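Local structure of reticulocyte binding protein (Streptococcus agalactiae COH1, 3FAW) at residues L319-V324 against A353-Y358; T333-S338 against D668-F673; Y342-D347 against I660-D665; N575-D580 against Y623-R628. The protein probably hydrolyses the alpha-1,6 linkages of pullulan and related branched alpha-glucans, as a secreted pullulanase fixed to the bacterial cell wall. All coordinates share one frame; numbering follows the deposited sequence.

Contact 1: L319-V324 against A353-Y358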
# COMPACT_ATOMS: atom_id res chain seq x y z
N LEU A 319 -6.95 4.93 6.54
CA LEU A 319 -6.50 5.28 7.90
C LEU A 319 -6.01 6.73 7.95
O LEU A 319 -5.64 7.30 6.93
CB LEU A 319 -5.42 4.31 8.39
CG LEU A 319 -5.99 2.91 8.67
CD1 LEU A 319 -4.96 1.85 8.38
CD2 LEU A 319 -6.51 2.78 10.10
N SER A 320 -6.02 7.31 9.15
CA SER A 320 -5.76 8.73 9.32
C SER A 320 -4.41 9.14 8.76
O SER A 320 -3.39 8.55 9.09
CB SER A 320 -5.83 9.14 10.80
OG SER A 320 -5.48 10.51 10.96
N TYR A 321 -4.44 10.15 7.89
CA TYR A 321 -3.21 10.77 7.37
C TYR A 321 -3.14 12.23 7.77
O TYR A 321 -4.17 12.85 8.08
CB TYR A 321 -3.10 10.60 5.85
CG TYR A 321 -4.31 10.99 5.03
CD1 TYR A 321 -4.47 12.30 4.56
CD2 TYR A 321 -5.28 10.05 4.68
CE1 TYR A 321 -5.58 12.66 3.79
CE2 TYR A 321 -6.38 10.40 3.90
CZ TYR A 321 -6.53 11.71 3.46
OH TYR A 321 -7.61 12.06 2.69
N PHE A 322 -1.93 12.77 7.77
CA PHE A 322 -1.61 14.01 8.50
C PHE A 322 -1.93 15.29 7.73
O PHE A 322 -2.63 16.17 8.24
CB PHE A 322 -0.13 13.99 8.91
CG PHE A 322 0.27 15.11 9.84
CD1 PHE A 322 0.18 14.95 11.22
CD2 PHE A 322 0.74 16.32 9.34
CE1 PHE A 322 0.55 15.98 12.08
CE2 PHE A 322 1.12 17.36 10.19
CZ PHE A 322 1.02 17.19 11.56
N TYR A 323 -1.40 15.42 6.52
CA TYR A 323 -1.53 16.66 5.75
C TYR A 323 -2.91 16.77 5.10
O TYR A 323 -3.11 16.34 3.96
CB TYR A 323 -0.43 16.77 4.70
CG TYR A 323 0.96 16.82 5.30
CD1 TYR A 323 1.84 15.76 5.14
CD2 TYR A 323 1.39 17.94 6.02
CE1 TYR A 323 3.12 15.80 5.67
CE2 TYR A 323 2.68 17.98 6.56
CZ TYR A 323 3.53 16.91 6.38
OH TYR A 323 4.80 16.93 6.91
N VAL A 324 -3.86 17.34 5.84
CA VAL A 324 -5.24 17.44 5.40
C VAL A 324 -6.06 18.38 6.30
O VAL A 324 -5.74 18.57 7.47
CB VAL A 324 -5.93 16.04 5.39
CG1 VAL A 324 -6.18 15.56 6.82
CG2 VAL A 324 -7.23 16.07 4.60
N ALA A 353 -7.03 4.22 13.71
CA ALA A 353 -8.08 5.22 13.54
C ALA A 353 -8.23 5.66 12.08
O ALA A 353 -7.25 6.03 11.42
CB ALA A 353 -7.80 6.42 14.43
N LEU A 354 -9.47 5.63 11.60
CA LEU A 354 -9.81 6.01 10.22
C LEU A 354 -9.68 7.51 10.01
O LEU A 354 -9.79 8.29 10.95
CB LEU A 354 -11.24 5.59 9.88
CG LEU A 354 -11.54 4.09 9.89
CD1 LEU A 354 -13.03 3.80 9.69
CD2 LEU A 354 -10.71 3.36 8.85
N SER A 355 -9.44 7.89 8.76
CA SER A 355 -9.44 9.29 8.37
C SER A 355 -10.86 9.85 8.46
O SER A 355 -11.84 9.14 8.17
CB SER A 355 -8.92 9.44 6.94
OG SER A 355 -8.93 10.79 6.52
N GLY A 356 -10.98 11.10 8.87
CA GLY A 356 -12.26 11.81 8.85
C GLY A 356 -12.61 12.40 7.49
O GLY A 356 -13.71 12.92 7.31
N MET A 357 -11.68 12.34 6.53
CA MET A 357 -11.88 12.94 5.20
C MET A 357 -13.03 12.30 4.40
O MET A 357 -13.67 12.97 3.59
CB MET A 357 -10.59 12.86 4.38
CG MET A 357 -10.55 13.74 3.12
SD MET A 357 -10.56 15.51 3.50
CE MET A 357 -12.29 15.91 3.24
N TYR A 358 -13.28 11.01 4.64
CA TYR A 358 -14.28 10.26 3.88
C TYR A 358 -15.58 10.06 4.65
O TYR A 358 -16.44 9.27 4.23
CB TYR A 358 -13.68 8.92 3.43
CG TYR A 358 -12.32 9.11 2.79
CD1 TYR A 358 -12.14 10.04 1.78
CD2 TYR A 358 -11.22 8.37 3.22
CE1 TYR A 358 -10.90 10.23 1.19
CE2 TYR A 358 -9.98 8.55 2.63
CZ TYR A 358 -9.83 9.49 1.62
OH TYR A 358 -8.60 9.68 1.03
O HOH W 1 -6.84 12.07 7.60
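Ser320 N donates to Ala353 O over 2.9 Å, in the carbonyl plane, and this bond helps bring Leu319 and Leu354 into a single isolated beta bridge, their CA atoms 4.1 Å apart. Past the bridge the chains separate and side chains take over. Tyr321 reaches across: its OH ends 3.4 Å from Met357 CG and 3.1 Å from Tyr358 OH, with the two tyrosine side chains crossing at about a right angle. Tyrosine suits position 321 because its ring is long enough to carry the hydroxyl over to Met357 and Tyr358. Beyond them the flexible thioether of Met357 bends so that SD meets Val324 CG2 at 3.6 Å.

One ordered water completes this first shell. Tyr321 CG sits between its own backbone N and carbonyl carbon (chi1 50°), which folds the ring back above that N-H; the water lies over the ring's centre and accepts from both Tyr321 N, at 3.1 Å, and Ser355 OG, at 2.7 Å. Ser355 is positioned in turn by its own chain, because OG also accepts from Met357 N at 3.2 Å, an ST turn. A small hydroxyl that donates one way and accepts another is what this buried spot needs.

Further out, Ser320 OG is bound by Gln349, and Phe322 packs its ring on Trp227. The two segments are the near and far limbs of the long loop that joins the second barrel strand, 312-315, to helix 367-381 of the alpha-amylase-type TIM barrel. Leu319 and Leu354 turn their side chains onto helix 432-449, touching Leu445 and Phe449 respectively.

Contact 2: T333-S338 against D668-F673; sequences TAYTSS and DAINHF
Thr333 and Ala669 bring the two backbones closest, CA to CA 5.2 Å, where an irregular loop passes the single turn of helix 668-671. The loop belongs to the connection following the second strand of the TIM barrel, while the helix comes after its eighth strand, 614-618, so the contact joins two excursions of the barrel. A backbone bond from His672 N to Asp668 O closes the turn. Between the segments themselves the turn meets the loop by packing, with a CH-pi contact at the centre; backbone bonds of Ser332 and Ser667 flank it.

Ala669 points its methyl straight at the Tyr335 ring: CB stands 3.5 Å from the ring centroid and only 3° off the normal. Alanine fits because a lone methyl allows this close approach, and the same CB also lies 3.4 Å from Thr333 O. With chi1 at -72°, Tyr335 turns its ring face to the helix. Asn631 holds Tyr335 O, and Arg276 forms a salt bridge with Asp668.

Ile670, a branched side chain long enough to pass beyond the alanine, fills the flank. Its CG1 packs 3.8 Å from Thr336 O, and its CD1 comes up to the edge of the aromatic ring, 3.9 Å from Tyr335 CD1. On the face covered by the methyl, Ala669 O stands above the plane, beyond CE1 and 3.4 Å from that atom of Tyr335.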
# COMPACT_ATOMS: atom_id res chain seq x y z
N THR A 333 -11.35 22.78 -8.54
CA THR A 333 -11.81 22.74 -9.93
C THR A 333 -10.74 23.18 -10.93
O THR A 333 -10.81 22.82 -12.11
CB THR A 333 -13.05 23.63 -10.10
OG1 THR A 333 -12.72 24.98 -9.74
CG2 THR A 333 -14.19 23.13 -9.22
N ALA A 334 -9.77 23.97 -10.47
CA ALA A 334 -8.62 24.33 -11.29
C ALA A 334 -7.72 23.11 -11.47
O ALA A 334 -7.61 22.28 -10.56
CB ALA A 334 -7.84 25.47 -10.66
N TYR A 335 -7.10 23.00 -12.64
CA TYR A 335 -6.15 21.92 -12.90
C TYR A 335 -4.77 22.31 -12.38
O TYR A 335 -4.07 23.12 -13.00
CB TYR A 335 -6.07 21.61 -14.40
CG TYR A 335 -7.29 20.91 -14.95
CD1 TYR A 335 -7.26 19.55 -15.26
CD2 TYR A 335 -8.48 21.60 -15.17
CE1 TYR A 335 -8.38 18.90 -15.77
CE2 TYR A 335 -9.61 20.96 -15.68
CZ TYR A 335 -9.55 19.61 -15.98
OH TYR A 335 -10.66 18.97 -16.48
N THR A 336 -4.41 21.76 -11.23
CA THR A 336 -3.11 22.00 -10.60
C THR A 336 -2.51 20.69 -10.11
O THR A 336 -3.23 19.72 -9.88
CB THR A 336 -3.23 22.97 -9.40
OG1 THR A 336 -4.12 22.42 -8.42
CG2 THR A 336 -3.74 24.33 -9.84
N SER A 337 -1.19 20.66 -9.94
CA SER A 337 -0.50 19.45 -9.49
C SER A 337 0.15 19.61 -8.11
O SER A 337 0.93 18.76 -7.68
CB SER A 337 0.54 19.04 -10.53
OG SER A 337 1.48 20.08 -10.75
N SER A 338 -0.18 20.70 -7.42
CA SER A 338 0.38 20.99 -6.10
C SER A 338 -0.57 21.86 -5.29
O SER A 338 -1.42 22.55 -5.86
CB SER A 338 1.72 21.71 -6.24
OG SER A 338 2.74 20.83 -6.69
N ASP A 668 -8.94 17.83 -7.74
CA ASP A 668 -10.02 16.95 -8.17
C ASP A 668 -10.20 16.97 -9.68
O ASP A 668 -10.57 15.95 -10.27
CB ASP A 668 -11.34 17.33 -7.50
CG ASP A 668 -11.35 17.01 -6.02
OD1 ASP A 668 -10.93 15.90 -5.64
OD2 ASP A 668 -11.78 17.88 -5.24
N ALA A 669 -9.93 18.12 -10.30
CA ALA A 669 -9.96 18.24 -11.77
C ALA A 669 -9.04 17.21 -12.43
O ALA A 669 -9.39 16.59 -13.44
CB ALA A 669 -9.57 19.64 -12.19
N ILE A 670 -7.85 17.03 -11.85
CA ILE A 670 -6.89 16.02 -12.32
C ILE A 670 -7.30 14.61 -11.91
O ILE A 670 -7.24 13.69 -12.72
CB ILE A 670 -5.47 16.30 -11.76
CG1 ILE A 670 -4.85 17.52 -12.45
CG2 ILE A 670 -4.57 15.08 -11.92
CD1 ILE A 670 -4.43 17.26 -13.89
N ASN A 671 -7.72 14.46 -10.65
CA ASN A 671 -7.82 13.14 -10.01
C ASN A 671 -9.17 12.42 -10.11
O ASN A 671 -9.26 11.24 -9.77
CB ASN A 671 -7.42 13.24 -8.53
CG ASN A 671 -5.92 13.20 -8.32
OD1 ASN A 671 -5.27 12.22 -8.92
ND2 ASN A 671 -5.35 14.05 -7.63
N HIS A 672 -10.21 13.10 -10.58
CA HIS A 672 -11.56 12.51 -10.58
C HIS A 672 -11.71 11.38 -11.60
O HIS A 672 -11.11 11.40 -12.68
CB HIS A 672 -12.65 13.58 -10.77
CG HIS A 672 -12.76 14.11 -12.17
ND1 HIS A 672 -13.64 13.61 -13.10
CD2 HIS A 672 -12.10 15.12 -12.79
CE1 HIS A 672 -13.52 14.27 -14.23
NE2 HIS A 672 -12.59 15.20 -14.07
N PHE A 673 -12.52 10.38 -11.23
CA PHE A 673 -12.96 9.35 -12.16
C PHE A 673 -13.96 10.02 -13.11
O PHE A 673 -14.91 10.65 -12.66
CB PHE A 673 -13.60 8.20 -11.38
CG PHE A 673 -13.96 7.00 -12.22
CD1 PHE A 673 -13.04 5.97 -12.41
CD2 PHE A 673 -15.22 6.87 -12.78
CE1 PHE A 673 -13.37 4.85 -13.17
CE2 PHE A 673 -15.56 5.76 -13.54
CZ PHE A 673 -14.64 4.75 -13.74

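Contact 3: Y342-D347 against I660-D665; sequences YNWGYD and IHDSYD. With CA (calcium ion), chain D.
Trp344 and Tyr664 form the dense half of this contact. The indole lies flat against the backbone of Ser663 and Tyr664, its face covered by Tyr664 CA and CB, with CB 3.3 Å from Trp344 CE3 in a CH-pi contact. Chi1 of the tryptophan (-81°) aims the indole across the gap and chi2 (-21°) turns it to lie flat. Two polar atoms approach its six-membered ring obliquely: Asp662 OD1, 3.4 Å from Trp344 CH2, and Ser663 OG, 3.4 Å from Trp344 CZ2 and hydrogen-bonded to Asn671. Tryptophan suits the place because its fused rings span both residues. Next to it the Tyr342 ring turns an edge to Tyr664 O, 3.4 Å from CD2, stacks on His274 and gives its hydroxyl to Asp277.

The other half is wet. Here the segments are joined through a calcium ion, bound by Tyr342 O at 2.3 Å and by Asp665 OD1 at 2.4 Å. Four waters fill much of its coordination shell, and one of them donates to Tyr664 O at 2.7 Å, so the metal also reaches the second segment through solvent. Aspartate suits its place: OD1 meets the ion while OD2 accepts from Asp339 N. Asn343 OD1 takes the N-H of Gly345, whose positive phi (118°) suits glycine, in an Asx turn; ND2 bonds Tyr323 O and Asp347 OD2. With Asn340 O as seventh ligand, this is a hydrated calcium site of oxygen ligands that bridges two loops of the TIM barrel.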
# COMPACT_ATOMS: atom_id res chain seq x y z
N TYR A 342 -6.54 17.78 -1.38
CA TYR A 342 -6.41 16.40 -1.84
C TYR A 342 -5.16 15.71 -1.30
O TYR A 342 -4.10 16.32 -1.21
CB TYR A 342 -6.38 16.36 -3.37
CG TYR A 342 -6.38 14.96 -3.91
CD1 TYR A 342 -7.58 14.29 -4.14
CD2 TYR A 342 -5.19 14.28 -4.18
CE1 TYR A 342 -7.59 13.01 -4.63
CE2 TYR A 342 -5.20 12.99 -4.66
CZ TYR A 342 -6.41 12.36 -4.89
OH TYR A 342 -6.43 11.07 -5.37
N ASN A 343 -5.28 14.43 -0.98
CA ASN A 343 -4.15 13.63 -0.51
C ASN A 343 -4.45 12.16 -0.76
O ASN A 343 -5.53 11.69 -0.42
CB ASN A 343 -3.93 13.88 0.99
CG ASN A 343 -2.57 13.41 1.49
OD1 ASN A 343 -1.94 12.52 0.91
ND2 ASN A 343 -2.12 14.00 2.59
N TRP A 344 -3.51 11.43 -1.38
CA TRP A 344 -3.64 9.98 -1.55
C TRP A 344 -3.76 9.29 -0.20
O TRP A 344 -4.55 8.36 -0.05
CB TRP A 344 -2.46 9.37 -2.31
CG TRP A 344 -2.50 9.50 -3.81
CD1 TRP A 344 -3.59 9.73 -4.59
CD2 TRP A 344 -1.38 9.36 -4.70
NE1 TRP A 344 -3.23 9.77 -5.91
CE2 TRP A 344 -1.88 9.55 -6.01
CE3 TRP A 344 -0.02 9.12 -4.52
CZ2 TRP A 344 -1.05 9.50 -7.14
CZ3 TRP A 344 0.81 9.07 -5.65
CH2 TRP A 344 0.28 9.26 -6.94
N GLY A 345 -2.96 9.75 0.76
CA GLY A 345 -2.99 9.24 2.13
C GLY A 345 -1.72 8.56 2.62
O GLY A 345 -1.76 7.88 3.65
N TYR A 346 -0.60 8.78 1.94
CA TYR A 346 0.67 8.16 2.32
C TYR A 346 1.48 9.04 3.27
O TYR A 346 2.70 9.12 3.17
CB TYR A 346 1.47 7.77 1.06
CG TYR A 346 0.73 6.78 0.20
CD1 TYR A 346 0.63 5.44 0.58
CD2 TYR A 346 0.09 7.18 -0.97
CE1 TYR A 346 -0.07 4.53 -0.19
CE2 TYR A 346 -0.62 6.27 -1.74
CZ TYR A 346 -0.69 4.95 -1.35
OH TYR A 346 -1.39 4.05 -2.11
N ASP A 347 0.77 9.68 4.21
CA ASP A 347 1.37 10.46 5.30
C ASP A 347 0.74 10.00 6.62
O ASP A 347 -0.03 10.74 7.24
CB ASP A 347 1.11 11.95 5.08
CG ASP A 347 1.56 12.43 3.72
OD1 ASP A 347 2.73 12.19 3.35
OD2 ASP A 347 0.75 13.06 3.01
N ILE A 660 0.18 14.60 -15.83
CA ILE A 660 0.69 14.39 -14.48
C ILE A 660 1.03 12.93 -14.21
O ILE A 660 0.18 12.05 -14.36
CB ILE A 660 -0.31 14.90 -13.41
CG1 ILE A 660 -0.64 16.39 -13.64
CG2 ILE A 660 0.25 14.69 -12.01
CD1 ILE A 660 0.57 17.31 -13.73
N HIS A 661 2.27 12.68 -13.80
CA HIS A 661 2.75 11.33 -13.48
C HIS A 661 2.81 11.06 -11.97
O HIS A 661 3.14 9.95 -11.56
CB HIS A 661 4.13 11.08 -14.10
CG HIS A 661 5.21 12.00 -13.61
ND1 HIS A 661 5.58 13.14 -14.29
CD2 HIS A 661 5.99 11.94 -12.51
CE1 HIS A 661 6.54 13.75 -13.62
NE2 HIS A 661 6.81 13.05 -12.54
N ASP A 662 2.51 12.06 -11.15
CA ASP A 662 2.48 11.87 -9.69
C ASP A 662 1.44 12.81 -9.09
O ASP A 662 1.76 13.93 -8.68
CB ASP A 662 3.87 12.11 -9.10
CG ASP A 662 3.95 11.83 -7.60
OD1 ASP A 662 2.98 11.31 -7.01
OD2 ASP A 662 5.01 12.12 -7.01
N SER A 663 0.20 12.34 -9.03
CA SER A 663 -0.94 13.19 -8.69
C SER A 663 -1.34 13.16 -7.21
O SER A 663 -2.49 13.42 -6.87
CB SER A 663 -2.14 12.84 -9.59
OG SER A 663 -2.59 11.52 -9.34
N TYR A 664 -0.37 12.89 -6.33
CA TYR A 664 -0.63 12.81 -4.89
C TYR A 664 -1.15 14.12 -4.29
O TYR A 664 -1.88 14.10 -3.30
CB TYR A 664 0.64 12.36 -4.15
CG TYR A 664 1.62 13.48 -3.81
CD1 TYR A 664 1.82 13.86 -2.48
CD2 TYR A 664 2.33 14.15 -4.80
CE1 TYR A 664 2.71 14.88 -2.16
CE2 TYR A 664 3.22 15.17 -4.48
CZ TYR A 664 3.41 15.53 -3.16
OH TYR A 664 4.29 16.53 -2.83
N ASP A 665 -0.77 15.26 -4.88
CA ASP A 665 -1.14 16.60 -4.40
C ASP A 665 -1.83 17.41 -5.52
O ASP A 665 -1.74 18.64 -5.56
CB ASP A 665 0.13 17.32 -3.89
CG ASP A 665 -0.18 18.52 -2.98
OD1 ASP A 665 -1.23 18.54 -2.30
OD2 ASP A 665 0.66 19.44 -2.93
CA CA D . -2.38 17.67 -0.42
O HOH W 2 -1.33 15.63 -1.20
O HOH W 3 -3.75 17.46 1.61
O HOH W 4 -1.76 20.13 0.50
O HOH W 5 -0.65 17.29 1.42

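Contact 4: N575-D580 against Y623-R628; sequences NLTLHD and YGRTKR
Thr577 and Asp580 face the 623-628 loop through their first torsions. A chi1 of 69° swings Thr577 OG1 toward the loop, while in Asp580 the carboxylate is rotated away from the residue's own carbonyl (chi1 -67°). The threonine hydroxyl thereby does two jobs, donating to Arg625 O at 2.7 Å and accepting from Asp580 N at 3.2 Å.

The carboxylate is gripped by three donors. Thr626 OG1 gives its proton to the syn lone pair of Asp580 OD1 at 2.6 Å, and His579 ND1 reaches that oxygen from the anti side at 3.0 Å. Lys627 N meets the syn lone pair of Asp580 OD2 at 2.8 Å in a nearly straight bond (170°). Such bonding would fix the group's rotation and probably favours its charged form. A water links His579 N to Arg625 O.

Lys627 runs its extended chain past Thr577, CG 3.8 Å from CG2; its ammonium bonds Ser663 and, through an ordered water, reaches Asn575 O. At the backbone angles of Gly624 a side chain would be jammed against the carbonyl O of Tyr623. Thr577 is a classic N-cap: it starts helix 578-586, which follows the seventh TIM-barrel strand, and its hydroxyl also ties that helix start to the loop after the eighth.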
# COMPACT_ATOMS: atom_id res chain seq x y z
N ASN A 575 2.64 7.05 -10.99
CA ASN A 575 3.14 7.20 -12.36
C ASN A 575 2.04 7.56 -13.38
O ASN A 575 0.89 7.76 -12.99
CB ASN A 575 3.93 5.95 -12.78
CG ASN A 575 5.01 5.58 -11.78
OD1 ASN A 575 5.96 6.34 -11.57
ND2 ASN A 575 4.88 4.42 -11.16
N LEU A 576 2.38 7.67 -14.66
CA LEU A 576 1.39 8.01 -15.69
C LEU A 576 0.31 6.93 -15.81
O LEU A 576 0.60 5.75 -15.63
CB LEU A 576 2.06 8.20 -17.06
CG LEU A 576 3.03 9.37 -17.22
CD1 LEU A 576 3.81 9.24 -18.53
CD2 LEU A 576 2.29 10.70 -17.16
N THR A 577 -0.92 7.34 -16.13
CA THR A 577 -1.99 6.39 -16.42
C THR A 577 -1.62 5.61 -17.69
O THR A 577 -0.78 6.05 -18.48
CB THR A 577 -3.37 7.06 -16.65
OG1 THR A 577 -3.36 7.81 -17.87
CG2 THR A 577 -3.75 7.97 -15.47
N LEU A 578 -2.27 4.46 -17.88
CA LEU A 578 -2.03 3.62 -19.05
C LEU A 578 -2.26 4.38 -20.36
O LEU A 578 -1.48 4.24 -21.30
CB LEU A 578 -2.92 2.37 -19.00
CG LEU A 578 -2.71 1.34 -20.12
CD1 LEU A 578 -1.23 0.97 -20.24
CD2 LEU A 578 -3.58 0.12 -19.87
N HIS A 579 -3.33 5.16 -20.42
CA HIS A 579 -3.63 6.00 -21.59
C HIS A 579 -2.51 7.01 -21.86
O HIS A 579 -2.00 7.11 -22.98
CB HIS A 579 -4.95 6.74 -21.37
CG HIS A 579 -5.28 7.72 -22.44
ND1 HIS A 579 -4.84 9.03 -22.41
CD2 HIS A 579 -6.00 7.60 -23.58
CE1 HIS A 579 -5.28 9.66 -23.48
NE2 HIS A 579 -5.98 8.82 -24.21
N ASP A 580 -2.13 7.74 -20.82
CA ASP A 580 -1.17 8.84 -20.94
C ASP A 580 0.25 8.35 -21.28
O ASP A 580 0.96 9.01 -22.03
CB ASP A 580 -1.14 9.68 -19.66
CG ASP A 580 -2.45 10.44 -19.43
OD1 ASP A 580 -3.30 10.53 -20.33
OD2 ASP A 580 -2.61 10.98 -18.32
N TYR A 623 -11.36 2.32 -18.95
CA TYR A 623 -11.88 3.27 -19.94
C TYR A 623 -10.83 4.17 -20.60
O TYR A 623 -11.13 4.83 -21.59
CB TYR A 623 -13.05 4.11 -19.36
CG TYR A 623 -12.66 5.25 -18.44
CD1 TYR A 623 -12.26 6.49 -18.95
CD2 TYR A 623 -12.72 5.11 -17.06
CE1 TYR A 623 -11.91 7.54 -18.12
CE2 TYR A 623 -12.37 6.16 -16.21
CZ TYR A 623 -11.97 7.37 -16.74
OH TYR A 623 -11.62 8.40 -15.90
N GLY A 624 -9.62 4.21 -20.06
CA GLY A 624 -8.56 5.08 -20.60
C GLY A 624 -8.44 6.41 -19.88
O GLY A 624 -8.32 7.47 -20.50
N ARG A 625 -8.44 6.33 -18.55
CA ARG A 625 -8.32 7.48 -17.67
C ARG A 625 -7.08 8.33 -17.97
O ARG A 625 -6.00 7.80 -18.25
CB ARG A 625 -8.29 6.99 -16.21
CG ARG A 625 -8.17 8.05 -15.14
CD ARG A 625 -8.25 7.40 -13.77
NE ARG A 625 -7.89 8.32 -12.70
CZ ARG A 625 -8.02 8.06 -11.40
NH1 ARG A 625 -8.50 6.89 -10.98
NH2 ARG A 625 -7.67 8.98 -10.51
N THR A 626 -7.25 9.65 -17.89
CA THR A 626 -6.17 10.59 -18.18
C THR A 626 -5.97 11.60 -17.05
O THR A 626 -6.92 11.92 -16.32
CB THR A 626 -6.44 11.37 -19.50
OG1 THR A 626 -5.29 12.16 -19.84
CG2 THR A 626 -7.65 12.29 -19.34
N LYS A 627 -4.74 12.09 -16.93
CA LYS A 627 -4.39 13.13 -15.96
C LYS A 627 -3.73 14.32 -16.67
O LYS A 627 -2.71 14.85 -16.20
CB LYS A 627 -3.46 12.56 -14.88
CG LYS A 627 -4.11 11.47 -14.04
CD LYS A 627 -3.20 10.95 -12.94
CE LYS A 627 -3.90 9.87 -12.12
NZ LYS A 627 -3.01 9.18 -11.14
N ARG A 628 -4.32 14.74 -17.78
CA ARG A 628 -3.81 15.86 -18.57
C ARG A 628 -4.05 17.18 -17.83
O ARG A 628 -5.12 17.39 -17.26
CB ARG A 628 -4.49 15.91 -19.95
CG ARG A 628 -3.74 16.78 -20.97
CD ARG A 628 -4.65 17.35 -22.05
NE ARG A 628 -5.04 16.37 -23.07
CZ ARG A 628 -4.79 16.46 -24.38
NH1 ARG A 628 -4.13 17.48 -24.90
NH2 ARG A 628 -5.22 15.49 -25.18
O HOH W 6 -1.79 6.89 -12.77
O HOH W 7 -0.05 9.58 -10.44
O HOH W 8 -5.64 4.89 -18.50

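Along the chain, the first halves of contacts 1, 2 and 3 all come from the loop between barrel strand 312-315 and helix 367-381. Contact 1 closes that loop on itself, 319-324 meeting 353-358. Contacts 2 and 3 start within it but find their partners some 300 residues later, so both cross contact 1. Contact 3 lies within the span of contact 2, and contact 4, joining 575-580 to 623-628, lies within both. The region after the eighth strand is thus tied to the loop after the second strand and to the start of helix 578-586. Contacts 3 and 4 share a backbone bond, Ile660 N to Lys627 O; contacts 2 and 3 meet through Asn671 and Ser663.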